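Side-chain contacts in ancestral D-type dye decolorizing peroxidase (Geotrichum candidum, PDB 7ANV), which probably uses its haem to reduce hydrogen peroxide while oxidising synthetic dyes and other organic substrates: residues Thr46-Ala49 with Gln50-Asp54; Thr153-Lys156 with Lys157-Glu160; Gln159-Glu162 with Ala163-Val167; Pro259-Asn262 with Lys263-Glu267. All coordinates share one frame; numbering follows the deposited sequence.

All four contacts are local, each made within a single run of chain, so none closes a long loop: interactions 2 and 4 join successive helix turns, interaction 1 starts a helix and interaction 3 ends one. From the N terminus, interaction 1 opens helix 48-59. Interactions 2 and 3 follow on helix 151-164, overlapping at Gln159 and Glu160, their centres about 9 Å apart: the first runs from near its start to past its middle. These three belong to the N-terminal part of the chain, whose four-stranded antiparallel sheet includes strands 78-84 and 142-148. Interaction 4, on helix 258-267, follows strand 247-256 of the second four-stranded sheet, its centre about 41 Å from that of interaction 1. No contacts cross.

Interaction 1 of 4, residues Thr46-Ala49 with Gln50-Asp54; sequences TTTA and QVQKD
The carboxylate of Asp54 meets Gln50 from one turn back and, more loosely, the methyl of Thr46 from just before the helix. Gln50 NE2 donates to Asp54 OD1 at 2.8 Å, coming from above the carboxylate plane, 40° out of it. The acceptor lies close to the amide plane of Gln50, so the two flat groups do not share a plane. On the other carboxylate oxygen, Asp54 OD2 has Thr46 CG2 at 4.2 Å. The Gln50 chain bends at chi2 (60°), which turns its amide along the helix toward the next turn instead of outward. The same Thr46 methyl, CG2, packs against Val51 CG2 at 3.8 Å and lies beside Gln50 CB, crossing both side chains at about a right angle. Here helix 48-59 begins, and Thr47 is its N-cap. With chi1 at 63°, OG1 of Thr47 turns forward to accept from Gln50 N at 3.2 Å, occupying one of the amide N-H groups that have no earlier carbonyl in the helix to bind. This hydroxyl is also hydrogen-bonded to Asn6 OD1. The backbone then takes over: Val51 N donates to Thr47 O at 2.9 Å, and Gln52 N to Thr48 O at 3.0 Å. Gln52 folds its CG over the same carbonyl, 3.3 Å from Thr48 O. The three threonines also join this start to the rest of the chain: Thr46 OG1 is bonded to the backbone N of Val80 in strand 78-84, and Thr48 OG1 to the carbonyl of Leu13.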
ATOM      1  N   THR A  46       4.594  19.948   0.363  1.00 18.84           N
ATOM      2  CA  THR A  46       4.801  19.639   1.788  1.00 18.41           C
ATOM      3  C   THR A  46       5.989  18.696   1.936  1.00 18.03           C
ATOM      4  O   THR A  46       5.949  17.592   1.358  1.00 17.62           O
ATOM      5  CB  THR A  46       3.562  18.981   2.381  1.00 17.95           C
ATOM      6  OG1 THR A  46       2.412  19.760   2.010  1.00 17.67           O
ATOM      7  CG2 THR A  46       3.644  18.872   3.875  1.00 18.89           C
ATOM      8  N   THR A  47       6.993  19.147   2.653  1.00 18.44           N
ATOM      9  CA  THR A  47       8.207  18.332   2.905  1.00 18.19           C
ATOM     10  C   THR A  47       7.995  17.501   4.160  1.00 18.17           C
ATOM     11  O   THR A  47       7.080  17.813   4.955  1.00 19.03           O
ATOM     12  CB  THR A  47       9.440  19.200   3.100  1.00 18.83           C
ATOM     13  OG1 THR A  47       9.250  20.013   4.266  1.00 19.17           O
ATOM     14  CG2 THR A  47       9.694  20.042   1.886  1.00 19.10           C
ATOM     15  N   THR A  48       8.885  16.545   4.389  1.00 17.90           N
ATOM     16  CA  THR A  48       8.829  15.745   5.636  1.00 18.33           C
ATOM     17  C   THR A  48       9.006  16.689   6.827  1.00 18.33           C
ATOM     18  O   THR A  48       8.334  16.474   7.875  1.00 18.83           O
ATOM     19  CB  THR A  48       9.832  14.584   5.599  1.00 18.74           C
ATOM     20  OG1 THR A  48       9.429  13.638   4.614  1.00 19.41           O
ATOM     21  CG2 THR A  48       9.913  13.897   6.939  1.00 19.67           C
ATOM     22  N   ALA A  49       9.896  17.685   6.728  1.00 18.33           N
ATOM     23  CA  ALA A  49      10.078  18.679   7.805  1.00 19.27           C
ATOM     24  C   ALA A  49       8.710  19.289   8.156  1.00 19.11           C
ATOM     25  O   ALA A  49       8.371  19.368   9.365  1.00 19.67           O
ATOM     26  CB  ALA A  49      11.109  19.738   7.412  1.00 19.96           C
ATOM     27  N   GLN A  50       7.943  19.741   7.154  1.00 18.98           N
ATOM     28  CA  GLN A  50       6.647  20.399   7.390  1.00 19.69           C
ATOM     29  C   GLN A  50       5.665  19.378   7.962  1.00 19.63           C
ATOM     30  O   GLN A  50       4.923  19.708   8.875  1.00 19.66           O
ATOM     31  CB  GLN A  50       6.079  21.010   6.117  1.00 19.60           C
ATOM     32  CG  GLN A  50       4.790  21.773   6.387  1.00 20.28           C
ATOM     33  CD  GLN A  50       4.982  22.907   7.360  1.00 21.12           C
ATOM     34  OE1 GLN A  50       5.953  23.650   7.307  1.00 21.74           O
ATOM     35  NE2 GLN A  50       4.049  23.056   8.278  1.00 21.40           N
ATOM     36  N   VAL A  51       5.672  18.152   7.467  1.00 19.40           N
ATOM     37  CA  VAL A  51       4.773  17.098   8.045  1.00 20.58           C
ATOM     38  C   VAL A  51       5.025  16.932   9.545  1.00 21.57           C
ATOM     39  O   VAL A  51       4.072  16.787  10.326  1.00 22.44           O
ATOM     40  CB  VAL A  51       4.942  15.762   7.299  1.00 20.16           C
ATOM     41  CG1 VAL A  51       4.467  14.564   8.115  1.00 21.30           C
ATOM     42  CG2 VAL A  51       4.261  15.803   5.971  1.00 20.18           C
ATOM     43  N   GLN A  52       6.283  16.913   9.958  1.00 22.11           N
ATOM     44  CA  GLN A  52       6.623  16.719  11.387  1.00 24.03           C
ATOM     45  C   GLN A  52       6.083  17.897  12.190  1.00 24.72           C
ATOM     46  O   GLN A  52       5.575  17.670  13.296  1.00 25.53           O
ATOM     47  CB  GLN A  52       8.125  16.512  11.572  1.00 24.33           C
ATOM     48  CG  GLN A  52       8.593  15.227  10.932  1.00 24.05           C
ATOM     49  CD  GLN A  52       7.993  14.014  11.589  1.00 25.82           C
ATOM     50  OE1 GLN A  52       6.999  13.441  11.121  1.00 27.86           O
ATOM     51  NE2 GLN A  52       8.669  13.569  12.619  1.00 26.36           N
ATOM     52  N   LYS A  53       6.174  19.108  11.649  1.00 25.79           N
ATOM     53  CA  LYS A  53       5.516  20.274  12.276  1.00 27.22           C
ATOM     54  C   LYS A  53       4.010  20.079  12.322  1.00 28.28           C
ATOM     55  O   LYS A  53       3.432  20.346  13.380  1.00 31.01           O
ATOM     56  CB  LYS A  53       5.724  21.511  11.428  1.00 27.57           C
ATOM     57  CG  LYS A  53       6.853  22.358  11.866  1.00 28.37           C
ATOM     58  CD  LYS A  53       6.790  23.701  11.230  1.00 26.99           C
ATOM     59  CE  LYS A  53       8.136  24.336  11.372  1.00 27.43           C
ATOM     60  NZ  LYS A  53       8.462  24.542  12.806  1.00 27.38           N
ATOM     61  N   ASP A  54       3.406  19.693  11.205  1.00 27.87           N
ATOM     62  CA  ASP A  54       1.932  19.506  11.079  1.00 29.07           C
ATOM     63  C   ASP A  54       1.446  18.459  12.093  1.00 31.41           C
ATOM     64  O   ASP A  54       0.422  18.687  12.738  1.00 34.02           O
ATOM     65  CB  ASP A  54       1.552  19.062   9.680  1.00 29.16           C
ATOM     66  CG  ASP A  54       1.716  20.131   8.613  1.00 29.61           C
ATOM     67  OD1 ASP A  54       1.919  21.323   8.982  1.00 29.56           O
ATOM     68  OD2 ASP A  54       1.655  19.748   7.425  1.00 31.12           O
TER

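Interaction 2 of 4, residues Thr153-Lys156 with Lys157-Glu160; sequences TVDK and KLQE
Thr153 offers its carbonyl O to Lys157 N at 3.1 Å, and the CB of Lys157 sits against that same oxygen; the Thr153 hydroxyl turns back to Asp149 and Ser150, just before the helix. One residue on, Val154 O receives Leu158 N at 2.8 Å. Their side chains run alongside each other, pointing the same way, with Val154 CG1 3.8 Å from Leu158 CD1. Val154 sets CG1 anti to its nitrogen (chi1 169°), beside the carbonyl carbon, and from there the methyl faces forward to the leucine. Asp155 takes part mainly through its carbonyl: Asp155 O accepts from Gln159 N at 3.0 Å and from a water at 2.8 Å. That water in turn accepts from Gln159 NE2 at 2.9 Å, so the bent glutamine chain is tied back to the carbonyl one turn earlier. Lys156 stretches straight out from the helix, and its contribution forward is again a carbonyl, Lys156 O, bound by Glu160 N at 3.2 Å. Within the second half of this stretch Lys157 does the opposite: bends at chi2 and chi3 bring NZ round to Glu160 OE1 at 2.9 Å, on the syn side but 25° out of the carboxylate plane, as a salt bridge spaced i to i+3. Val154 and Leu158 lie on Thr22 and Val146 of strands 20-28 and 142-148, while Asp155, Lys156 and Gln159 are exposed: an amphipathic helix covering an antiparallel sheet, in the crossover from strand 142-148 to strand 174-183 of a ferredoxin-like fold.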
ATOM      1  N   THR A 153     -10.995  21.808   2.692  1.00 23.80           N
ATOM      2  CA  THR A 153      -9.543  22.103   2.663  1.00 23.54           C
ATOM      3  C   THR A 153      -8.924  21.578   1.367  1.00 22.14           C
ATOM      4  O   THR A 153      -8.155  22.308   0.696  1.00 21.92           O
ATOM      5  CB  THR A 153      -8.828  21.513   3.877  1.00 24.63           C
ATOM      6  OG1 THR A 153      -9.316  22.202   5.025  1.00 25.35           O
ATOM      7  CG2 THR A 153      -7.330  21.617   3.756  1.00 25.32           C
ATOM      8  N   VAL A 154      -9.218  20.336   1.016  1.00 21.37           N
ATOM      9  CA  VAL A 154      -8.614  19.708  -0.191  1.00 21.05           C
ATOM     10  C   VAL A 154      -9.119  20.440  -1.443  1.00 21.71           C
ATOM     11  O   VAL A 154      -8.316  20.772  -2.299  1.00 20.56           O
ATOM     12  CB  VAL A 154      -8.897  18.194  -0.211  1.00 21.40           C
ATOM     13  CG1 VAL A 154      -8.527  17.586  -1.542  1.00 21.88           C
ATOM     14  CG2 VAL A 154      -8.150  17.485   0.911  1.00 21.96           C
ATOM     15  N   ASP A 155     -10.415  20.712  -1.525  1.00 22.81           N
ATOM     16  CA  ASP A 155     -11.037  21.345  -2.723  1.00 23.57           C
ATOM     17  C   ASP A 155     -10.432  22.724  -2.943  1.00 23.33           C
ATOM     18  O   ASP A 155     -10.168  23.083  -4.095  1.00 21.65           O
ATOM     19  CB  ASP A 155     -12.556  21.391  -2.568  1.00 25.56           C
ATOM     20  CG  ASP A 155     -13.205  20.023  -2.636  1.00 27.94           C
ATOM     21  OD1 ASP A 155     -12.477  19.040  -2.952  1.00 28.67           O
ATOM     22  OD2 ASP A 155     -14.454  19.953  -2.382  1.00 30.91           O
ATOM     23  N   LYS A 156     -10.235  23.474  -1.864  1.00 22.83           N
ATOM     24  CA  LYS A 156      -9.664  24.829  -1.934  1.00 23.65           C
ATOM     25  C   LYS A 156      -8.248  24.718  -2.469  1.00 21.70           C
ATOM     26  O   LYS A 156      -7.857  25.501  -3.366  1.00 21.30           O
ATOM     27  CB  LYS A 156      -9.703  25.463  -0.546  1.00 25.85           C
ATOM     28  CG  LYS A 156      -9.075  26.842  -0.533  1.00 28.48           C
ATOM     29  CD  LYS A 156      -9.329  27.557   0.758  1.00 32.95           C
ATOM     30  CE  LYS A 156      -9.154  29.048   0.617  1.00 35.56           C
ATOM     31  NZ  LYS A 156      -9.552  29.723   1.879  1.00 39.22           N
ATOM     32  N   LYS A 157      -7.467  23.771  -1.932  1.00 20.85           N
ATOM     33  CA  LYS A 157      -6.064  23.628  -2.367  1.00 20.79           C
ATOM     34  C   LYS A 157      -6.019  23.177  -3.844  1.00 20.11           C
ATOM     35  O   LYS A 157      -5.145  23.638  -4.620  1.00 19.76           O
ATOM     36  CB  LYS A 157      -5.360  22.655  -1.431  1.00 20.53           C
ATOM     37  CG  LYS A 157      -3.889  22.453  -1.694  1.00 20.94           C
ATOM     38  CD  LYS A 157      -3.037  23.677  -1.608  1.00 22.01           C
ATOM     39  CE  LYS A 157      -3.043  24.380  -0.266  1.00 24.65           C
ATOM     40  NZ  LYS A 157      -2.064  25.497  -0.263  1.00 26.41           N
ATOM     41  N   LEU A 158      -6.879  22.251  -4.232  1.00 20.31           N
ATOM     42  CA  LEU A 158      -6.973  21.816  -5.645  1.00 21.82           C
ATOM     43  C   LEU A 158      -7.299  23.005  -6.561  1.00 21.87           C
ATOM     44  O   LEU A 158      -6.764  23.043  -7.662  1.00 22.73           O
ATOM     45  CB  LEU A 158      -8.048  20.751  -5.774  1.00 23.80           C
ATOM     46  CG  LEU A 158      -7.597  19.362  -5.397  1.00 25.28           C
ATOM     47  CD1 LEU A 158      -8.820  18.453  -5.232  1.00 27.62           C
ATOM     48  CD2 LEU A 158      -6.607  18.838  -6.430  1.00 27.00           C
ATOM     49  N   GLN A 159      -8.186  23.932  -6.181  1.00 22.61           N
ATOM     50  CA  GLN A 159      -8.486  25.101  -7.052  1.00 23.02           C
ATOM     51  C   GLN A 159      -7.201  25.921  -7.221  1.00 22.43           C
ATOM     52  O   GLN A 159      -6.981  26.475  -8.291  1.00 22.33           O
ATOM     53  CB  GLN A 159      -9.604  25.951  -6.465  1.00 24.92           C
ATOM     54  CG  GLN A 159     -10.973  25.310  -6.608  1.00 25.99           C
ATOM     55  CD  GLN A 159     -11.281  25.086  -8.074  1.00 27.81           C
ATOM     56  OE1 GLN A 159     -11.114  25.965  -8.929  1.00 27.42           O
ATOM     57  NE2 GLN A 159     -11.649  23.856  -8.381  1.00 30.48           N
ATOM     58  N   GLU A 160      -6.410  26.060  -6.169  1.00 21.09           N
ATOM     59  CA  GLU A 160      -5.148  26.839  -6.227  1.00 21.48           C
ATOM     60  C   GLU A 160      -4.171  26.141  -7.188  1.00 20.89           C
ATOM     61  O   GLU A 160      -3.558  26.822  -8.056  1.00 20.83           O
ATOM     62  CB  GLU A 160      -4.593  26.993  -4.806  1.00 22.22           C
ATOM     63  CG  GLU A 160      -3.271  27.700  -4.769  1.00 23.24           C
ATOM     64  CD  GLU A 160      -2.687  27.794  -3.369  1.00 24.79           C
ATOM     65  OE1 GLU A 160      -3.161  27.068  -2.482  1.00 25.51           O
ATOM     66  OE2 GLU A 160      -1.728  28.560  -3.209  1.00 26.88           O
TER
HETATM   67  O   HOH W   1     -11.620  21.921  -6.246  1.00 27.77           O

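Interaction 3 of 4, residues Gln159-Glu162 with Ala163-Val167; sequences QEIE and AIFGV
Ala163 lays its CB 3.3 Å from the carbonyl O of Glu160 and sends its N-H to Gln159 O, a regular helical bond. Ile164 follows, its N bonded to Glu160 O, while its CG1 passes 3.4 Å from that same oxygen. Phe165 is the first residue to leave helical angles, though its N still reaches Ile161 O at 3.2 Å. With chi1 at -70° the ring runs beside Ile161, both side chains pointing the same way, and Ile161 CG2 meets the ring edge in plane, 4.0 Å from Phe165 CD2. Ile164 CG2 sits over one face, offset toward the rim. Gly166, with positive phi, ends the helix as the C-prime residue of a Schellman motif: Val167 N bonds Glu162 O at 2.9 Å, and Gly166 N makes a weak bond to Ala163 O. Val167 thus comes down against Glu162, its CB 3.9 Å from Glu162 CB and its CG1 at the same distance from Glu162 OE1, crossing the extended glutamate chain at a slant. A water donates both to Glu162 OE1, at 2.7 Å, and to Val167 O, joining the carboxylate to the backbone beyond the turn. With Glu162 cut back to alanine, the water is likely to lose its carboxylate partner and the Val167 CG1 methyl its cover. Inward, Ile161 and Phe165 pack on Ile144 of strand 142-148 and on Leu41 of helix 31-41, where the Phe165 ring also meets Phe34; Val167 rests on Ile174 as strand 174-183 begins.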
ATOM      1  N   GLN A 159      -8.186  23.932  -6.181  1.00 22.61           N
ATOM      2  CA  GLN A 159      -8.486  25.101  -7.052  1.00 23.02           C
ATOM      3  C   GLN A 159      -7.201  25.921  -7.221  1.00 22.43           C
ATOM      4  O   GLN A 159      -6.981  26.475  -8.291  1.00 22.33           O
ATOM      5  CB  GLN A 159      -9.604  25.951  -6.465  1.00 24.92           C
ATOM      6  CG  GLN A 159     -10.973  25.310  -6.608  1.00 25.99           C
ATOM      7  CD  GLN A 159     -11.281  25.086  -8.074  1.00 27.81           C
ATOM      8  OE1 GLN A 159     -11.114  25.965  -8.929  1.00 27.42           O
ATOM      9  NE2 GLN A 159     -11.649  23.856  -8.381  1.00 30.48           N
ATOM     10  N   GLU A 160      -6.410  26.060  -6.169  1.00 21.09           N
ATOM     11  CA  GLU A 160      -5.148  26.839  -6.227  1.00 21.48           C
ATOM     12  C   GLU A 160      -4.171  26.141  -7.188  1.00 20.89           C
ATOM     13  O   GLU A 160      -3.558  26.822  -8.056  1.00 20.83           O
ATOM     14  CB  GLU A 160      -4.593  26.993  -4.806  1.00 22.22           C
ATOM     15  CG  GLU A 160      -3.271  27.700  -4.769  1.00 23.24           C
ATOM     16  CD  GLU A 160      -2.687  27.794  -3.369  1.00 24.79           C
ATOM     17  OE1 GLU A 160      -3.161  27.068  -2.482  1.00 25.51           O
ATOM     18  OE2 GLU A 160      -1.728  28.560  -3.209  1.00 26.88           O
ATOM     19  N   ILE A 161      -4.025  24.827  -7.057  1.00 20.45           N
ATOM     20  CA  ILE A 161      -3.102  24.020  -7.910  1.00 19.98           C
ATOM     21  C   ILE A 161      -3.599  24.052  -9.354  1.00 19.91           C
ATOM     22  O   ILE A 161      -2.774  24.267 -10.240  1.00 20.24           O
ATOM     23  CB  ILE A 161      -2.950  22.577  -7.388  1.00 20.18           C
ATOM     24  CG1 ILE A 161      -2.310  22.567  -6.002  1.00 20.27           C
ATOM     25  CG2 ILE A 161      -2.176  21.732  -8.382  1.00 20.48           C
ATOM     26  CD1 ILE A 161      -2.520  21.267  -5.262  1.00 20.62           C
ATOM     27  N   GLU A 162      -4.905  23.894  -9.574  1.00 19.61           N
ATOM     28  CA  GLU A 162      -5.440  24.049 -10.943  1.00 21.09           C
ATOM     29  C   GLU A 162      -5.053  25.430 -11.511  1.00 20.93           C
ATOM     30  O   GLU A 162      -4.622  25.504 -12.692  1.00 22.06           O
ATOM     31  CB  GLU A 162      -6.946  23.867 -10.921  1.00 22.57           C
ATOM     32  CG  GLU A 162      -7.358  22.435 -10.810  1.00 23.20           C
ATOM     33  CD  GLU A 162      -8.849  22.169 -10.975  1.00 25.82           C
ATOM     34  OE1 GLU A 162      -9.582  23.023 -11.528  1.00 27.56           O
ATOM     35  OE2 GLU A 162      -9.251  21.044 -10.647  1.00 28.53           O
ATOM     36  N   ALA A 163      -5.176  26.506 -10.738  1.00 21.21           N
ATOM     37  CA  ALA A 163      -4.847  27.872 -11.212  1.00 21.66           C
ATOM     38  C   ALA A 163      -3.376  27.918 -11.631  1.00 21.52           C
ATOM     39  O   ALA A 163      -3.029  28.559 -12.665  1.00 20.79           O
ATOM     40  CB  ALA A 163      -5.130  28.907 -10.141  1.00 21.96           C
ATOM     41  N   ILE A 164      -2.519  27.354 -10.800  1.00 21.31           N
ATOM     42  CA  ILE A 164      -1.051  27.370 -11.066  1.00 21.30           C
ATOM     43  C   ILE A 164      -0.801  26.734 -12.430  1.00 20.39           C
ATOM     44  O   ILE A 164       0.026  27.264 -13.158  1.00 21.72           O
ATOM     45  CB  ILE A 164      -0.286  26.728  -9.918  1.00 20.86           C
ATOM     46  CG1 ILE A 164      -0.290  27.649  -8.700  1.00 21.95           C
ATOM     47  CG2 ILE A 164       1.131  26.314 -10.304  1.00 21.60           C
ATOM     48  CD1 ILE A 164       0.098  26.916  -7.433  1.00 22.36           C
ATOM     49  N   PHE A 165      -1.466  25.629 -12.780  1.00 20.52           N
ATOM     50  CA  PHE A 165      -1.258  24.929 -14.077  1.00 20.65           C
ATOM     51  C   PHE A 165      -2.216  25.423 -15.172  1.00 21.30           C
ATOM     52  O   PHE A 165      -2.238  24.852 -16.271  1.00 21.88           O
ATOM     53  CB  PHE A 165      -1.334  23.415 -13.863  1.00 20.61           C
ATOM     54  CG  PHE A 165      -0.139  22.922 -13.085  1.00 20.35           C
ATOM     55  CD1 PHE A 165       1.106  22.862 -13.681  1.00 20.66           C
ATOM     56  CD2 PHE A 165      -0.227  22.625 -11.733  1.00 20.45           C
ATOM     57  CE1 PHE A 165       2.226  22.437 -12.974  1.00 21.18           C
ATOM     58  CE2 PHE A 165       0.904  22.233 -11.023  1.00 20.94           C
ATOM     59  CZ  PHE A 165       2.128  22.142 -11.639  1.00 20.98           C
ATOM     60  N   GLY A 166      -2.992  26.462 -14.902  1.00 21.37           N
ATOM     61  CA  GLY A 166      -3.849  27.092 -15.918  1.00 21.83           C
ATOM     62  C   GLY A 166      -5.052  26.247 -16.305  1.00 22.43           C
ATOM     63  O   GLY A 166      -5.686  26.564 -17.345  1.00 23.46           O
ATOM     64  N   VAL A 167      -5.423  25.259 -15.487  1.00 21.64           N
ATOM     65  CA  VAL A 167      -6.554  24.339 -15.781  1.00 22.32           C
ATOM     66  C   VAL A 167      -7.841  25.160 -15.840  1.00 23.35           C
ATOM     67  O   VAL A 167      -8.102  25.902 -14.889  1.00 24.79           O
ATOM     68  CB  VAL A 167      -6.659  23.198 -14.760  1.00 21.71           C
ATOM     69  CG1 VAL A 167      -7.916  22.359 -14.956  1.00 22.24           C
ATOM     70  CG2 VAL A 167      -5.404  22.340 -14.814  1.00 21.86           C
TER
HETATM   71  O   HOH W   2      -9.751  25.557 -12.463  1.00 30.76           O

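Interaction 4 of 4, residues Pro259-Asn262 with Lys263-Glu267; sequences PEFN and KFLEE
Leu265 leans over one face of the Phe261 ring, the two side chains crossing obliquely. CG lies above that face, and Leu265 CD1 makes the nearest approach, 3.6 Å from Phe261 CE2. Phe261 holds its ring anti to the backbone N (chi1 180°), beside the carbonyl carbon, which swings it forward along the helix under the leucine; its side chain is about 8 Å from the haem at the nearest atoms. The backbone is joined at the same spacing, Leu265 N donating to Phe261 O at 3.0 Å. On the outer side Glu266 folds over the preceding turn, with its CG only 3.0 Å from Asn262 O, the acceptor of its own N-H. A water then donates to Glu266 OE1 at 3.1 Å and to Pro259 O at 2.7 Å; OE1 is also in a salt bridge with Lys384. Lys263 NZ reaches on to Glu267 OE2 at 3.0 Å, a second salt bridge. Trimming Leu265 to an alanine removes CG and CD1, which is likely to bare one face of the Phe261 ring and open a gap toward helix 279-291. The Phe261 ring stacks on Phe195 and meets Phe465 edge-to-face. Directly after strand 247-256, the helix thus lies against helix 279-291, Leu265 packing on Leu286 and Leu290.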
ATOM      1  N   PRO A 259     -19.399  -7.281   1.293  1.00 22.02           N
ATOM      2  CA  PRO A 259     -20.403  -8.288   1.643  1.00 22.59           C
ATOM      3  C   PRO A 259     -19.968  -9.700   1.229  1.00 23.86           C
ATOM      4  O   PRO A 259     -20.251 -10.654   1.982  1.00 23.84           O
ATOM      5  CB  PRO A 259     -21.649  -7.840   0.856  1.00 23.44           C
ATOM      6  CG  PRO A 259     -21.412  -6.398   0.589  1.00 23.00           C
ATOM      7  CD  PRO A 259     -19.919  -6.227   0.417  1.00 22.30           C
ATOM      8  N   GLU A 260     -19.258  -9.796   0.099  1.00 24.20           N
ATOM      9  CA  GLU A 260     -18.733 -11.085  -0.434  1.00 24.46           C
ATOM     10  C   GLU A 260     -17.662 -11.640   0.520  1.00 23.94           C
ATOM     11  O   GLU A 260     -17.706 -12.834   0.856  1.00 24.32           O
ATOM     12  CB  GLU A 260     -18.249 -10.884  -1.871  1.00 24.30           C
ATOM     13  CG  GLU A 260     -19.363 -10.621  -2.848  1.00 25.59           C
ATOM     14  CD  GLU A 260     -19.812  -9.183  -3.008  1.00 25.55           C
ATOM     15  OE1 GLU A 260     -19.330  -8.288  -2.239  1.00 24.16           O
ATOM     16  OE2 GLU A 260     -20.561  -8.930  -3.969  1.00 26.65           O
ATOM     17  N   PHE A 261     -16.755 -10.799   1.007  1.00 23.43           N
ATOM     18  CA  PHE A 261     -15.753 -11.206   2.021  1.00 22.76           C
ATOM     19  C   PHE A 261     -16.485 -11.717   3.268  1.00 22.82           C
ATOM     20  O   PHE A 261     -16.168 -12.801   3.840  1.00 22.42           O
ATOM     21  CB  PHE A 261     -14.834 -10.017   2.305  1.00 21.47           C
ATOM     22  CG  PHE A 261     -13.770 -10.298   3.321  1.00 21.36           C
ATOM     23  CD1 PHE A 261     -12.594 -10.919   2.946  1.00 21.67           C
ATOM     24  CD2 PHE A 261     -13.922  -9.906   4.630  1.00 21.06           C
ATOM     25  CE1 PHE A 261     -11.618 -11.184   3.888  1.00 22.31           C
ATOM     26  CE2 PHE A 261     -12.935 -10.153   5.564  1.00 21.61           C
ATOM     27  CZ  PHE A 261     -11.776 -10.775   5.185  1.00 21.57           C
ATOM     28  N   ASN A 262     -17.460 -10.935   3.725  1.00 22.94           N
ATOM     29  CA  ASN A 262     -18.216 -11.269   4.957  1.00 24.86           C
ATOM     30  C   ASN A 262     -18.941 -12.604   4.763  1.00 25.74           C
ATOM     31  O   ASN A 262     -18.986 -13.399   5.709  1.00 26.30           O
ATOM     32  CB  ASN A 262     -19.143 -10.118   5.349  1.00 25.88           C
ATOM     33  CG  ASN A 262     -18.372  -9.020   6.039  1.00 26.20           C
ATOM     34  OD1 ASN A 262     -17.387  -9.311   6.731  1.00 26.31           O
ATOM     35  ND2 ASN A 262     -18.831  -7.794   5.882  1.00 27.09           N
ATOM     36  N   LYS A 263     -19.525 -12.819   3.588  1.00 27.64           N
ATOM     37  CA  LYS A 263     -20.259 -14.067   3.274  1.00 27.54           C
ATOM     38  C   LYS A 263     -19.296 -15.245   3.385  1.00 26.48           C
ATOM     39  O   LYS A 263     -19.672 -16.273   3.941  1.00 27.62           O
ATOM     40  CB  LYS A 263     -20.838 -13.975   1.866  1.00 30.22           C
ATOM     41  CG  LYS A 263     -21.662 -15.156   1.403  1.00 33.73           C
ATOM     42  CD  LYS A 263     -22.196 -14.901  -0.020  1.00 36.93           C
ATOM     43  CE  LYS A 263     -23.221 -15.905  -0.500  1.00 40.27           C
ATOM     44  NZ  LYS A 263     -22.577 -17.156  -0.960  1.00 42.49           N
ATOM     45  N   PHE A 264     -18.083 -15.097   2.871  1.00 24.85           N
ATOM     46  CA  PHE A 264     -17.066 -16.159   2.959  1.00 25.11           C
ATOM     47  C   PHE A 264     -16.761 -16.486   4.432  1.00 23.96           C
ATOM     48  O   PHE A 264     -16.686 -17.683   4.809  1.00 24.16           O
ATOM     49  CB  PHE A 264     -15.848 -15.718   2.164  1.00 25.65           C
ATOM     50  CG  PHE A 264     -14.803 -16.788   2.133  1.00 26.84           C
ATOM     51  CD1 PHE A 264     -15.016 -17.934   1.391  1.00 28.11           C
ATOM     52  CD2 PHE A 264     -13.693 -16.706   2.938  1.00 26.18           C
ATOM     53  CE1 PHE A 264     -14.070 -18.942   1.391  1.00 29.06           C
ATOM     54  CE2 PHE A 264     -12.730 -17.692   2.902  1.00 26.84           C
ATOM     55  CZ  PHE A 264     -12.936 -18.817   2.144  1.00 27.85           C
ATOM     56  N   LEU A 265     -16.530 -15.467   5.269  1.00 23.32           N
ATOM     57  CA  LEU A 265     -16.247 -15.729   6.701  1.00 22.68           C
ATOM     58  C   LEU A 265     -17.466 -16.446   7.301  1.00 23.51           C
ATOM     59  O   LEU A 265     -17.291 -17.413   8.029  1.00 24.46           O
ATOM     60  CB  LEU A 265     -15.963 -14.419   7.438  1.00 22.28           C
ATOM     61  CG  LEU A 265     -14.743 -13.629   6.961  1.00 21.94           C
ATOM     62  CD1 LEU A 265     -14.527 -12.458   7.884  1.00 22.62           C
ATOM     63  CD2 LEU A 265     -13.488 -14.471   6.887  1.00 21.62           C
ATOM     64  N   GLU A 266     -18.664 -15.956   7.007  1.00 25.75           N
ATOM     65  CA  GLU A 266     -19.934 -16.452   7.605  1.00 28.24           C
ATOM     66  C   GLU A 266     -20.103 -17.927   7.247  1.00 27.88           C
ATOM     67  O   GLU A 266     -20.543 -18.721   8.104  1.00 27.76           O
ATOM     68  CB  GLU A 266     -21.128 -15.622   7.098  1.00 32.17           C
ATOM     69  CG  GLU A 266     -21.153 -14.193   7.653  1.00 36.21           C
ATOM     70  CD  GLU A 266     -21.953 -13.098   6.922  1.00 40.61           C
ATOM     71  OE1 GLU A 266     -22.454 -13.313   5.768  1.00 46.61           O
ATOM     72  OE2 GLU A 266     -22.065 -11.982   7.500  1.00 44.12           O
ATOM     73  N   GLU A 267     -19.751 -18.310   6.023  1.00 28.35           N
ATOM     74  CA  GLU A 267     -19.953 -19.707   5.537  1.00 28.95           C
ATOM     75  C   GLU A 267     -18.833 -20.644   6.020  1.00 27.99           C
ATOM     76  O   GLU A 267     -18.957 -21.864   5.835  1.00 28.10           O
ATOM     77  CB  GLU A 267     -20.057 -19.696   4.013  1.00 31.44           C
ATOM     78  CG  GLU A 267     -21.358 -19.065   3.540  1.00 33.91           C
ATOM     79  CD  GLU A 267     -21.510 -18.939   2.028  1.00 36.92           C
ATOM     80  OE1 GLU A 267     -20.493 -19.042   1.304  1.00 40.09           O
ATOM     81  OE2 GLU A 267     -22.624 -18.675   1.589  1.00 42.48           O
TER
HETATM   82  O   HOH W   3     -22.382 -11.086   3.591  1.00 32.95           O